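Local coordinates for protein TsrD (Streptomyces laurentii, PDB 5X7L) that is a SnoaL-like protein of the NTF2 clan, in which helices pack against a curved antiparallel sheet, at residues 11-16 against 66-71; 17-22 against 26-31; 36-41 against 48-53; 90-95 against 131-136. All blocks are in the same frame, centred on the assembly; numbering follows the deposited sequence.

Contact 1. Residues 11-16 against 66-71; sequences QLMEHF and LTLDDL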
loop_
_atom_site.group_PDB
_atom_site.type_symbol
_atom_site.label_atom_id
_atom_site.label_comp_id
_atom_site.label_asym_id
_atom_site.label_seq_id
_atom_site.Cartn_x
_atom_site.Cartn_y
_atom_site.Cartn_z
ATOM N N GLN B 11 -13.223 -9.894 12.938
ATOM C CA GLN B 11 -14.082 -10.951 12.409
ATOM C C GLN B 11 -14.345 -10.766 10.914
ATOM O O GLN B 11 -14.345 -11.744 10.167
ATOM C CB GLN B 11 -15.408 -11.021 13.172
ATOM C CG GLN B 11 -16.322 -12.151 12.713
ATOM C CD GLN B 11 -15.712 -13.529 12.915
ATOM O OE1 GLN B 11 -15.140 -14.110 11.991
ATOM N NE2 GLN B 11 -15.832 -14.058 14.128
ATOM N N LEU B 12 -14.568 -9.525 10.480
ATOM C CA LEU B 12 -14.702 -9.241 9.047
ATOM C C LEU B 12 -13.467 -9.723 8.300
ATOM O O LEU B 12 -13.574 -10.363 7.254
ATOM C CB LEU B 12 -14.907 -7.747 8.772
ATOM C CG LEU B 12 -16.163 -7.056 9.305
ATOM C CD1 LEU B 12 -16.156 -5.592 8.888
ATOM C CD2 LEU B 12 -17.432 -7.739 8.822
HETATM N N MSE B 13 -12.294 -9.416 8.843
HETATM C CA MSE B 13 -11.045 -9.804 8.195
HETATM C C MSE B 13 -10.879 -11.306 8.135
HETATM O O MSE B 13 -10.353 -11.822 7.155
HETATM C CB MSE B 13 -9.839 -9.190 8.901
HETATM C CG MSE B 13 -9.703 -7.692 8.665
HETATM SE SE MSE B 13 -9.630 -7.203 6.768
HETATM C CE MSE B 13 -8.274 -8.476 6.158
ATOM N N GLU B 14 -11.323 -12.024 9.166
ATOM C CA GLU B 14 -11.238 -13.487 9.139
ATOM C C GLU B 14 -12.045 -14.048 7.969
ATOM O O GLU B 14 -11.592 -14.951 7.264
ATOM C CB GLU B 14 -11.715 -14.095 10.461
ATOM C CG GLU B 14 -10.759 -13.859 11.619
ATOM N N HIS B 15 -13.233 -13.497 7.748
ATOM C CA HIS B 15 -14.043 -13.908 6.607
ATOM C C HIS B 15 -13.392 -13.533 5.282
ATOM O O HIS B 15 -13.413 -14.320 4.338
ATOM C CB HIS B 15 -15.442 -13.303 6.687
ATOM C CG HIS B 15 -16.337 -13.996 7.663
ATOM N ND1 HIS B 15 -16.800 -15.278 7.463
ATOM C CD2 HIS B 15 -16.858 -13.588 8.844
ATOM C CE1 HIS B 15 -17.572 -15.630 8.476
ATOM N NE2 HIS B 15 -17.623 -14.623 9.328
ATOM N N PHE B 16 -12.821 -12.335 5.211
ATOM C CA PHE B 16 -12.161 -11.883 3.988
ATOM C C PHE B 16 -11.032 -12.842 3.611
ATOM O O PHE B 16 -10.945 -13.306 2.474
ATOM C CB PHE B 16 -11.628 -10.460 4.164
ATOM C CG PHE B 16 -11.006 -9.882 2.924
ATOM C CD1 PHE B 16 -11.798 -9.304 1.942
ATOM C CD2 PHE B 16 -9.633 -9.910 2.741
ATOM C CE1 PHE B 16 -11.229 -8.766 0.799
ATOM C CE2 PHE B 16 -9.059 -9.376 1.602
ATOM C CZ PHE B 16 -9.857 -8.803 0.628
ATOM N N LEU B 66 -3.237 -16.205 1.599
ATOM C CA LEU B 66 -3.395 -14.799 1.935
ATOM C C LEU B 66 -3.366 -14.693 3.446
ATOM O O LEU B 66 -4.215 -15.271 4.130
ATOM C CB LEU B 66 -4.711 -14.246 1.381
ATOM C CG LEU B 66 -4.942 -12.740 1.558
ATOM C CD1 LEU B 66 -3.920 -11.939 0.763
ATOM C CD2 LEU B 66 -6.360 -12.367 1.151
ATOM N N THR B 67 -2.373 -13.981 3.967
ATOM C CA THR B 67 -2.202 -13.874 5.409
ATOM C C THR B 67 -2.148 -12.419 5.847
ATOM O O THR B 67 -1.749 -11.533 5.087
ATOM C CB THR B 67 -0.941 -14.618 5.882
ATOM O OG1 THR B 67 0.197 -14.128 5.170
ATOM C CG2 THR B 67 -1.086 -16.119 5.643
ATOM N N LEU B 68 -2.583 -12.193 7.081
ATOM C CA LEU B 68 -2.687 -10.862 7.650
ATOM C C LEU B 68 -1.449 -10.528 8.474
ATOM O O LEU B 68 -1.179 -11.166 9.492
ATOM C CB LEU B 68 -3.945 -10.769 8.511
ATOM C CG LEU B 68 -4.291 -9.397 9.084
ATOM C CD1 LEU B 68 -4.543 -8.379 7.987
ATOM C CD2 LEU B 68 -5.509 -9.529 9.979
ATOM N N ASP B 69 -0.695 -9.534 8.019
ATOM C CA ASP B 69 0.522 -9.099 8.700
ATOM C C ASP B 69 0.246 -8.040 9.756
ATOM O O ASP B 69 0.914 -7.998 10.786
ATOM C CB ASP B 69 1.527 -8.553 7.689
ATOM C CG ASP B 69 1.973 -9.599 6.696
ATOM O OD1 ASP B 69 2.459 -10.662 7.132
ATOM O OD2 ASP B 69 1.834 -9.358 5.478
ATOM N N ASP B 70 -0.714 -7.164 9.485
ATOM C CA ASP B 70 -1.075 -6.118 10.434
ATOM C C ASP B 70 -2.472 -5.613 10.116
ATOM O O ASP B 70 -2.922 -5.677 8.971
ATOM C CB ASP B 70 -0.056 -4.968 10.386
ATOM C CG ASP B 70 -0.080 -4.095 11.635
ATOM O OD1 ASP B 70 -0.764 -4.445 12.621
ATOM O OD2 ASP B 70 0.600 -3.047 11.635
ATOM N N LEU B 71 -3.149 -5.126 11.148
ATOM C CA LEU B 71 -4.484 -4.557 11.032
ATOM C C LEU B 71 -4.530 -3.279 11.861
ATOM O O LEU B 71 -4.143 -3.285 13.031
ATOM C CB LEU B 71 -5.539 -5.550 11.524
ATOM C CG LEU B 71 -6.996 -5.078 11.511
ATOM C CD1 LEU B 71 -7.489 -4.845 10.090
ATOM C CD2 LEU B 71 -7.885 -6.082 12.232
#
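M13, modelled as selenomethionine, and F16 reach from helix 6-22 onto L66, L68 and L71 of strand 61-74. No hydrogen bond crosses the interface. The contact is made wholly by apolar side chains.

M13 spans two of the leucines. M13 CG lies 3.9 Å from L71 CD1. The chain then bends twice, about CB-CG and about CG-SE. This turns the terminal methyl back toward the strand, where M13 CE sits 4.2 Å from L68 CD1. M13 and L68 cross at about a right angle, so single methyl groups meet rather than whole chains lying alongside each other. F16 meets L66. F16 CG is anti to the backbone N (chi1 -176°), which carries the ring toward the strand, and F16 CE2 lies 4.1 Å from L66 CD2. The methyl approaches the ring obliquely. F110 meets the F16 ring edge-to-face, and M13 also rests on A80 and F117. L66 lies about 4 Å from a bound isopropyl alcohol.

Polar groups act on the strand itself. Opposite R81, strand 61-74 carries a classic beta bulge at D69 and D70. The L71 N to D70 OD1 bond is 2.9 Å but weak, with an angle of 128°. D70 OD2 makes a salt bridge to K77 of the second subunit. D69 OD2 is hydrogen-bonded to T83.

The axes of the two segments, helix 11-16 and strand 66-71, approach to 9.8 Å, with their directions at 149°. A long N-terminal helix packed on one face of a curved antiparallel sheet is characteristic of the NTF2-like fold.

Contact 2. Residues 17-22 against 26-31; sequences LAAYNE and RHLDHC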
loop_
_atom_site.group_PDB
_atom_site.type_symbol
_atom_site.label_atom_id
_atom_site.label_comp_id
_atom_site.label_asym_id
_atom_site.label_seq_id
_atom_site.Cartn_x
_atom_site.Cartn_y
_atom_site.Cartn_z
ATOM N N LEU B 17 -10.178 -13.158 4.580
ATOM C CA LEU B 17 -9.059 -14.066 4.344
ATOM C C LEU B 17 -9.546 -15.453 3.931
ATOM O O LEU B 17 -8.989 -16.064 3.015
ATOM C CB LEU B 17 -8.181 -14.172 5.590
ATOM C CG LEU B 17 -7.496 -12.883 6.054
ATOM C CD1 LEU B 17 -6.911 -13.090 7.441
ATOM C CD2 LEU B 17 -6.428 -12.420 5.074
ATOM N N ALA B 18 -10.588 -15.943 4.599
ATOM C CA ALA B 18 -11.111 -17.281 4.325
ATOM C C ALA B 18 -11.675 -17.397 2.907
ATOM O O ALA B 18 -11.572 -18.450 2.283
ATOM C CB ALA B 18 -12.169 -17.659 5.350
ATOM N N ALA B 19 -12.270 -16.322 2.394
ATOM C CA ALA B 19 -12.806 -16.335 1.029
ATOM C C ALA B 19 -11.717 -16.717 0.029
ATOM O O ALA B 19 -11.927 -17.558 -0.847
ATOM C CB ALA B 19 -13.399 -14.982 0.669
ATOM N N TYR B 20 -10.553 -16.092 0.170
ATOM C CA TYR B 20 -9.425 -16.359 -0.716
ATOM C C TYR B 20 -8.776 -17.707 -0.428
ATOM O O TYR B 20 -8.554 -18.500 -1.341
ATOM C CB TYR B 20 -8.381 -15.246 -0.607
ATOM C CG TYR B 20 -8.830 -13.953 -1.239
ATOM C CD1 TYR B 20 -9.615 -13.051 -0.531
ATOM C CD2 TYR B 20 -8.481 -13.631 -2.552
ATOM C CE1 TYR B 20 -10.042 -11.865 -1.104
ATOM C CE2 TYR B 20 -8.903 -12.440 -3.133
ATOM C CZ TYR B 20 -9.683 -11.562 -2.401
ATOM O OH TYR B 20 -10.109 -10.377 -2.956
ATOM N N ASN B 21 -8.472 -17.971 0.838
ATOM C CA ASN B 21 -7.746 -19.187 1.197
ATOM C C ASN B 21 -8.543 -20.462 0.904
ATOM O O ASN B 21 -7.966 -21.494 0.558
ATOM C CB ASN B 21 -7.315 -19.135 2.665
ATOM C CG ASN B 21 -6.178 -18.156 2.896
ATOM O OD1 ASN B 21 -5.233 -18.102 2.113
ATOM N ND2 ASN B 21 -6.266 -17.379 3.963
ATOM N N GLU B 22 -9.863 -20.378 1.018
ATOM C CA GLU B 22 -10.734 -21.520 0.739
ATOM C C GLU B 22 -11.339 -21.476 -0.662
ATOM O O GLU B 22 -12.004 -22.423 -1.075
ATOM C CB GLU B 22 -11.853 -21.595 1.780
ATOM C CG GLU B 22 -11.338 -21.747 3.200
ATOM C CD GLU B 22 -12.427 -21.650 4.249
ATOM O OE1 GLU B 22 -13.620 -21.804 3.904
ATOM O OE2 GLU B 22 -12.087 -21.420 5.428
ATOM N N ARG B 26 -18.645 -17.398 -0.612
ATOM C CA ARG B 26 -19.676 -17.191 0.409
ATOM C C ARG B 26 -19.154 -16.448 1.642
ATOM O O ARG B 26 -19.910 -15.732 2.302
ATOM C CB ARG B 26 -20.310 -18.519 0.823
ATOM C CG ARG B 26 -21.110 -19.179 -0.289
ATOM C CD ARG B 26 -21.615 -20.547 0.120
ATOM N NE ARG B 26 -20.504 -21.456 0.380
ATOM C CZ ARG B 26 -20.634 -22.745 0.671
ATOM N NH1 ARG B 26 -21.837 -23.304 0.740
ATOM N NH2 ARG B 26 -19.549 -23.476 0.890
ATOM N N HIS B 27 -17.870 -16.595 1.950
ATOM C CA HIS B 27 -17.288 -15.831 3.049
ATOM C C HIS B 27 -17.427 -14.320 2.850
ATOM O O HIS B 27 -17.502 -13.567 3.826
ATOM C CB HIS B 27 -15.819 -16.187 3.230
ATOM C CG HIS B 27 -15.605 -17.456 3.983
ATOM N ND1 HIS B 27 -15.887 -17.573 5.325
ATOM C CD2 HIS B 27 -15.137 -18.663 3.588
ATOM C CE1 HIS B 27 -15.604 -18.798 5.728
ATOM N NE2 HIS B 27 -15.147 -19.480 4.692
ATOM N N LEU B 28 -17.456 -13.872 1.596
ATOM C CA LEU B 28 -17.606 -12.447 1.304
ATOM C C LEU B 28 -18.949 -11.894 1.766
ATOM O O LEU B 28 -19.069 -10.701 2.031
ATOM C CB LEU B 28 -17.430 -12.168 -0.188
ATOM C CG LEU B 28 -16.060 -12.523 -0.763
ATOM C CD1 LEU B 28 -16.018 -12.150 -2.234
ATOM C CD2 LEU B 28 -14.933 -11.834 -0.000
ATOM N N ASP B 29 -19.961 -12.745 1.866
ATOM C CA ASP B 29 -21.267 -12.275 2.312
ATOM C C ASP B 29 -21.224 -11.804 3.759
ATOM O O ASP B 29 -22.087 -11.044 4.196
ATOM C CB ASP B 29 -22.315 -13.366 2.126
ATOM C CG ASP B 29 -22.534 -13.692 0.671
ATOM O OD1 ASP B 29 -22.781 -12.747 -0.110
ATOM O OD2 ASP B 29 -22.428 -14.876 0.294
ATOM N N HIS B 30 -20.209 -12.247 4.493
ATOM C CA HIS B 30 -20.066 -11.897 5.897
ATOM C C HIS B 30 -19.083 -10.763 6.145
ATOM O O HIS B 30 -18.878 -10.376 7.291
ATOM C CB HIS B 30 -19.665 -13.140 6.687
ATOM C CG HIS B 30 -20.633 -14.264 6.526
ATOM N ND1 HIS B 30 -21.741 -14.409 7.333
ATOM C CD2 HIS B 30 -20.699 -15.261 5.612
ATOM C CE1 HIS B 30 -22.430 -15.466 6.941
ATOM N NE2 HIS B 30 -21.822 -15.998 5.896
ATOM N N CYS B 31 -18.488 -10.218 5.086
ATOM C CA CYS B 31 -17.592 -9.072 5.257
ATOM C C CYS B 31 -17.744 -7.946 4.234
ATOM O O CYS B 31 -17.301 -6.837 4.513
ATOM C CB CYS B 31 -16.128 -9.525 5.297
ATOM S SG CYS B 31 -15.544 -10.363 3.813
#
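H27 NE2 donates to E22 OE1 over 2.9 Å, with an N-H...O angle of 145°. The oxygen lies near the ring plane of H27. Seen from E22, however, the nitrogen comes from above the carboxylate plane, 52° out of it. The two planes are almost perpendicular. The other ring nitrogen, H27 ND1, probably hydrogen-bonds H15 ND1, about two turns before E22 in helix 6-22. Together the two bonds would restrain rotation of the imidazole.

A18 supports one face of the same ring. A18 CB lies 3.5 Å from the centroid of the H27 ring, almost on the normal, in a CH-pi contact.

After helix 6-22 the chain reverses and runs back alongside it through 26-31. Residues 26-29 are wound helically, with backbone bonds that span three residues, such as D29 N to R26 O. In this SnoaL-like chain the segment leads from the N-terminal helix to strand 32-33.

Apolar packing continues at A19. A19 CB touches L28 CD2 at 3.6 Å and H27 CB at 3.7 Å. L28 goes on to I54 of helix 47-60. D29 forms a salt bridge to R51 of that helix, and N21 OD1 accepts a hydrogen bond from L66 N.

Contact 3. Residues 36-41 against 48-53; sequences YRHPNP and EGMRAA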
loop_
_atom_site.group_PDB
_atom_site.type_symbol
_atom_site.label_atom_id
_atom_site.label_comp_id
_atom_site.label_asym_id
_atom_site.label_seq_id
_atom_site.Cartn_x
_atom_site.Cartn_y
_atom_site.Cartn_z
ATOM N N TYR B 36 -21.089 -3.282 -2.844
ATOM C CA TYR B 36 -19.656 -3.004 -2.872
ATOM C C TYR B 36 -19.255 -2.177 -4.088
ATOM O O TYR B 36 -19.739 -2.416 -5.195
ATOM C CB TYR B 36 -18.862 -4.313 -2.879
ATOM C CG TYR B 36 -17.434 -4.115 -2.448
ATOM C CD1 TYR B 36 -17.105 -4.098 -1.101
ATOM C CD2 TYR B 36 -16.419 -3.913 -3.376
ATOM C CE1 TYR B 36 -15.806 -3.891 -0.684
ATOM C CE2 TYR B 36 -15.109 -3.711 -2.966
ATOM C CZ TYR B 36 -14.814 -3.702 -1.615
ATOM O OH TYR B 36 -13.526 -3.502 -1.181
ATOM N N ARG B 37 -18.358 -1.219 -3.875
ATOM C CA ARG B 37 -17.929 -0.317 -4.938
ATOM C C ARG B 37 -16.449 -0.519 -5.242
ATOM O O ARG B 37 -15.592 0.144 -4.664
ATOM C CB ARG B 37 -18.195 1.140 -4.541
ATOM C CG ARG B 37 -19.641 1.432 -4.161
ATOM C CD ARG B 37 -19.856 2.895 -3.791
ATOM N NE ARG B 37 -19.096 3.302 -2.609
ATOM C CZ ARG B 37 -19.529 3.221 -1.350
ATOM N NH1 ARG B 37 -20.731 2.730 -1.070
ATOM N NH2 ARG B 37 -18.749 3.632 -0.359
ATOM N N HIS B 38 -16.144 -1.444 -6.147
ATOM C CA HIS B 38 -14.758 -1.665 -6.550
ATOM C C HIS B 38 -14.246 -0.423 -7.291
ATOM O O HIS B 38 -14.954 0.122 -8.141
ATOM C CB HIS B 38 -14.646 -2.903 -7.440
ATOM C CG HIS B 38 -13.251 -3.423 -7.573
ATOM N ND1 HIS B 38 -12.266 -2.746 -8.257
ATOM C CD2 HIS B 38 -12.677 -4.560 -7.114
ATOM C CE1 HIS B 38 -11.143 -3.438 -8.209
ATOM N NE2 HIS B 38 -11.365 -4.544 -7.522
ATOM N N PRO B 39 -13.021 0.039 -6.972
ATOM C CA PRO B 39 -12.501 1.259 -7.611
ATOM C C PRO B 39 -12.225 1.146 -9.117
ATOM O O PRO B 39 -12.112 2.170 -9.788
ATOM C CB PRO B 39 -11.194 1.522 -6.853
ATOM C CG PRO B 39 -10.806 0.202 -6.282
ATOM C CD PRO B 39 -12.104 -0.460 -5.933
ATOM N N ASN B 40 -12.103 -0.071 -9.630
ATOM C CA ASN B 40 -11.912 -0.311 -11.056
ATOM C C ASN B 40 -13.273 -0.445 -11.735
ATOM O O ASN B 40 -13.996 -1.400 -11.462
ATOM C CB ASN B 40 -11.080 -1.581 -11.269
ATOM C CG ASN B 40 -10.747 -1.836 -12.731
ATOM O OD1 ASN B 40 -11.281 -1.189 -13.630
ATOM N ND2 ASN B 40 -9.854 -2.789 -12.970
ATOM N N PRO B 41 -13.630 0.499 -12.628
ATOM C CA PRO B 41 -14.966 0.416 -13.235
ATOM C C PRO B 41 -15.161 -0.782 -14.170
ATOM O O PRO B 41 -16.298 -1.093 -14.527
ATOM C CB PRO B 41 -15.078 1.730 -14.014
ATOM C CG PRO B 41 -13.670 2.095 -14.334
ATOM C CD PRO B 41 -12.859 1.643 -13.150
ATOM N N GLU B 48 -20.902 -8.894 -6.525
ATOM C CA GLU B 48 -20.574 -9.810 -7.625
ATOM C C GLU B 48 -19.182 -9.556 -8.210
ATOM O O GLU B 48 -18.510 -10.494 -8.634
ATOM C CB GLU B 48 -21.630 -9.752 -8.731
ATOM C CG GLU B 48 -22.863 -10.597 -8.435
ATOM C CD GLU B 48 -22.642 -12.079 -8.689
ATOM O OE1 GLU B 48 -22.342 -12.443 -9.843
ATOM O OE2 GLU B 48 -22.768 -12.891 -7.744
ATOM N N GLY B 49 -18.745 -8.299 -8.229
ATOM C CA GLY B 49 -17.409 -7.982 -8.717
ATOM C C GLY B 49 -16.318 -8.657 -7.901
ATOM O O GLY B 49 -15.315 -9.121 -8.447
HETATM N N MSE B 50 -16.512 -8.712 -6.588
HETATM C CA MSE B 50 -15.536 -9.350 -5.707
HETATM C C MSE B 50 -15.669 -10.858 -5.712
HETATM O O MSE B 50 -14.666 -11.561 -5.589
HETATM C CB MSE B 50 -15.649 -8.786 -4.293
HETATM C CG MSE B 50 -15.105 -7.360 -4.198
HETATM SE SE MSE B 50 -13.152 -7.269 -4.467
HETATM C CE MSE B 50 -12.584 -7.944 -2.721
ATOM N N ARG B 51 -16.887 -11.374 -5.858
ATOM C CA ARG B 51 -17.069 -12.815 -6.023
ATOM C C ARG B 51 -16.331 -13.305 -7.268
ATOM O O ARG B 51 -15.714 -14.372 -7.255
ATOM C CB ARG B 51 -18.549 -13.173 -6.125
ATOM C CG ARG B 51 -19.351 -12.883 -4.872
ATOM C CD ARG B 51 -20.832 -13.038 -5.141
ATOM N NE ARG B 51 -21.630 -12.834 -3.942
ATOM C CZ ARG B 51 -22.954 -12.721 -3.930
ATOM N NH1 ARG B 51 -23.642 -12.750 -5.066
ATOM N NH2 ARG B 51 -23.595 -12.572 -2.780
ATOM N N ALA B 52 -16.397 -12.516 -8.338
ATOM C CA ALA B 52 -15.702 -12.851 -9.581
ATOM C C ALA B 52 -14.186 -12.923 -9.377
ATOM O O ALA B 52 -13.515 -13.780 -9.958
ATOM C CB ALA B 52 -16.044 -11.842 -10.671
ATOM N N ALA B 53 -13.651 -12.027 -8.556
ATOM C CA ALA B 53 -12.223 -12.052 -8.240
ATOM C C ALA B 53 -11.832 -13.358 -7.543
ATOM O O ALA B 53 -10.820 -13.967 -7.888
ATOM C CB ALA B 53 -11.840 -10.850 -7.387
#
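M50, a selenomethionine in this model, meets Y36 and H38 with different atoms. It leaves helix 47-60 with CB directed at residues 36-41. M50 CG comes first against Y36, 3.8 Å from Y36 CD2 and 3.9 Å from Y36 CE2. It approaches that ring obliquely. Rotation about CB-CG (chi2 -67°) brings SE round to H38. M50 SE lies 3.8 Å from H38 CD2, close to the imidazole plane, so it meets the ring at its edge. The same SE is 5.1 Å from the centroid of the Y36 ring, 41° off the normal, in a Met-aromatic contact. A second bend at chi3 sends CE away to the side chains of F16 and Y20 on helix 6-22.

The two aromatic groups are held from elsewhere. H38 ND1 accepts the backbone N-H of N40, 3.0 Å from N40 N, nearly straight at 164° and in the ring plane. H120 meets the H38 ring edge-to-face and is hydrogen-bonded through ND1 to Y36 OH. A bound isopropyl alcohol lies about 4 Å from M50, consistent with a pocket beside these groups.

Across the segments the contact has no hydrogen bond and rests largely on dispersion. Selenium stands in here for the sulfur of methionine, which would be expected to make a similar contact. The C-H at H38 CD2 faces this polarisable atom, which may add a weak electrostatic attraction, while the polar atoms of Y36 and H38 named here bond to other partners.

Contact 4. Residues 90-95 against 131-136; sequences GPILGI and RQLGAL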
loop_
_atom_site.group_PDB
_atom_site.type_symbol
_atom_site.label_atom_id
_atom_site.label_comp_id
_atom_site.label_asym_id
_atom_site.label_seq_id
_atom_site.Cartn_x
_atom_site.Cartn_y
_atom_site.Cartn_z
ATOM N N GLY B 90 -2.386 -19.703 -14.264
ATOM C CA GLY B 90 -3.190 -19.031 -15.279
ATOM C C GLY B 90 -2.741 -17.588 -15.399
ATOM O O GLY B 90 -1.916 -17.136 -14.608
ATOM N N PRO B 91 -3.270 -16.850 -16.390
ATOM C CA PRO B 91 -2.874 -15.450 -16.558
ATOM C C PRO B 91 -3.222 -14.608 -15.337
ATOM O O PRO B 91 -4.311 -14.751 -14.779
ATOM C CB PRO B 91 -3.686 -14.991 -17.775
ATOM C CG PRO B 91 -4.055 -16.247 -18.489
ATOM C CD PRO B 91 -4.237 -17.275 -17.415
ATOM N N ILE B 92 -2.293 -13.754 -14.923
ATOM C CA ILE B 92 -2.510 -12.850 -13.800
ATOM C C ILE B 92 -2.168 -11.431 -14.230
ATOM O O ILE B 92 -1.009 -11.134 -14.513
ATOM C CB ILE B 92 -1.645 -13.227 -12.578
ATOM C CG1 ILE B 92 -2.066 -14.590 -12.019
ATOM C CG2 ILE B 92 -1.748 -12.148 -11.501
ATOM C CD1 ILE B 92 -1.151 -15.119 -10.933
ATOM N N LEU B 93 -3.181 -10.567 -14.283
ATOM C CA LEU B 93 -2.992 -9.143 -14.564
ATOM C C LEU B 93 -2.105 -8.891 -15.786
ATOM O O LEU B 93 -1.197 -8.059 -15.749
ATOM C CB LEU B 93 -2.409 -8.439 -13.334
ATOM C CG LEU B 93 -3.207 -8.614 -12.038
ATOM C CD1 LEU B 93 -2.431 -8.057 -10.854
ATOM C CD2 LEU B 93 -4.580 -7.960 -12.136
ATOM N N GLY B 94 -2.367 -9.628 -16.862
ATOM C CA GLY B 94 -1.628 -9.465 -18.107
ATOM C C GLY B 94 -0.365 -10.302 -18.225
ATOM O O GLY B 94 0.275 -10.310 -19.275
ATOM N N ILE B 95 -0.004 -11.004 -17.152
ATOM C CA ILE B 95 1.178 -11.865 -17.139
ATOM C C ILE B 95 0.783 -13.285 -17.533
ATOM O O ILE B 95 -0.011 -13.913 -16.837
ATOM C CB ILE B 95 1.840 -11.912 -15.742
ATOM C CG1 ILE B 95 2.149 -10.499 -15.230
ATOM C CG2 ILE B 95 3.104 -12.766 -15.781
ATOM C CD1 ILE B 95 2.476 -10.447 -13.749
ATOM N N ARG B 131 8.309 -9.257 -11.701
ATOM C CA ARG B 131 9.674 -9.772 -11.648
ATOM C C ARG B 131 9.711 -11.246 -11.259
ATOM O O ARG B 131 10.427 -12.035 -11.873
ATOM C CB ARG B 131 10.524 -8.935 -10.695
ATOM C CG ARG B 131 11.009 -7.658 -11.355
ATOM C CD ARG B 131 11.701 -6.720 -10.389
ATOM N NE ARG B 131 12.164 -5.516 -11.077
ATOM C CZ ARG B 131 12.461 -4.368 -10.476
ATOM N NH1 ARG B 131 12.342 -4.246 -9.158
ATOM N NH2 ARG B 131 12.874 -3.332 -11.198
ATOM N N GLN B 132 8.928 -11.621 -10.256
ATOM C CA GLN B 132 8.904 -13.005 -9.797
ATOM C C GLN B 132 8.316 -13.953 -10.837
ATOM O O GLN B 132 8.748 -15.101 -10.950
ATOM C CB GLN B 132 8.120 -13.116 -8.497
ATOM C CG GLN B 132 8.791 -12.423 -7.331
ATOM C CD GLN B 132 7.888 -12.359 -6.124
ATOM O OE1 GLN B 132 7.078 -13.248 -5.906
ATOM N NE2 GLN B 132 8.011 -11.300 -5.339
ATOM N N LEU B 133 7.339 -13.476 -11.599
ATOM C CA LEU B 133 6.662 -14.327 -12.575
ATOM C C LEU B 133 7.295 -14.257 -13.966
ATOM O O LEU B 133 6.745 -14.789 -14.931
ATOM C CB LEU B 133 5.173 -13.984 -12.625
ATOM C CG LEU B 133 4.435 -14.239 -11.304
ATOM C CD1 LEU B 133 2.960 -13.889 -11.437
ATOM C CD2 LEU B 133 4.607 -15.677 -10.823
ATOM N N GLY B 134 8.459 -13.619 -14.052
ATOM C CA GLY B 134 9.284 -13.658 -15.257
ATOM C C GLY B 134 8.869 -12.706 -16.360
ATOM O O GLY B 134 9.317 -12.841 -17.498
ATOM N N ALA B 135 8.020 -11.738 -16.026
ATOM C CA ALA B 135 7.523 -10.776 -17.007
ATOM C C ALA B 135 8.455 -9.576 -17.158
ATOM O O ALA B 135 8.385 -8.853 -18.151
ATOM C CB ALA B 135 6.128 -10.311 -16.624
ATOM N N LEU B 136 9.318 -9.372 -16.166
ATOM C CA LEU B 136 10.280 -8.275 -16.175
ATOM C C LEU B 136 11.618 -8.733 -15.609
ATOM O O LEU B 136 11.655 -9.547 -14.684
ATOM C CB LEU B 136 9.759 -7.094 -15.352
ATOM C CG LEU B 136 8.485 -6.399 -15.832
ATOM C CD1 LEU B 136 8.079 -5.334 -14.833
ATOM C CD2 LEU B 136 8.684 -5.792 -17.211
#
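I95 pushes its CG2 methyl into the notch between L133 and A135. L133 CB and A135 CB each lie 4.0 Å from I95 CG2, one on each arm of the notch. The isoleucine is set by chi1 -54°, which places CG2 anti to the backbone N and sends CG1 off beside that N. The other branch reaches a different atom of the same leucine: I95 CD1 lies 4.2 Å from L133 CD1. The two side chains cross at about a right angle.

L133 in turn is the bump that fits between the two isoleucines. L133 CD1 is also 4.3 Å from I92 CD1, a looser touch. F102 packs on L133 as well, and I92 is backed by W57 and T60 of helix 47-60. No polar bond joins the two segments.

Tight turns shape both surfaces. I92 and I95 close a type I' turn through paired backbone bonds, I92 N to I95 O (3.0 Å) and I95 N to I92 O (2.8 Å). As paired residues of the turn, I92 and I95 project on the same side, toward 131-136, with L93 and G94 at the corner. On the other segment, the chain leaves helix 126-132 at L133 and turns at G134, which has positive phi. Beyond it, L136 packs on L136 of the second subunit.

Apolar packing here joins a type I' turn to a Schellman motif, with G134 as C-prime residue, that ends the C-terminal helix.

Overall arrangement
Contacts 1, 2 and 3 form one connected group, whereas contact 4 stands apart. Contacts 1 and 2 share helix 6-22, and their centres are 10 Å apart. The L66-N21 and H15-H27 pairs join them. Contact 2 reaches contact 3 through D29 OD1 and R51 NH2, 2.8 Å apart. Contact 1 touches contact 3 where F16 CE1 meets M50 CE at 3.9 Å. Isopropyl alcohol, probably from the crystallisation liquor, lies about 4 Å from the side chains of L66 and of M50 and may mark a pocket. Contact 4 is about 25 Å from contacts 1 and 2, centre to centre, and about 22 Å from contact 3, with nearest atoms about 7 Å from contact 3.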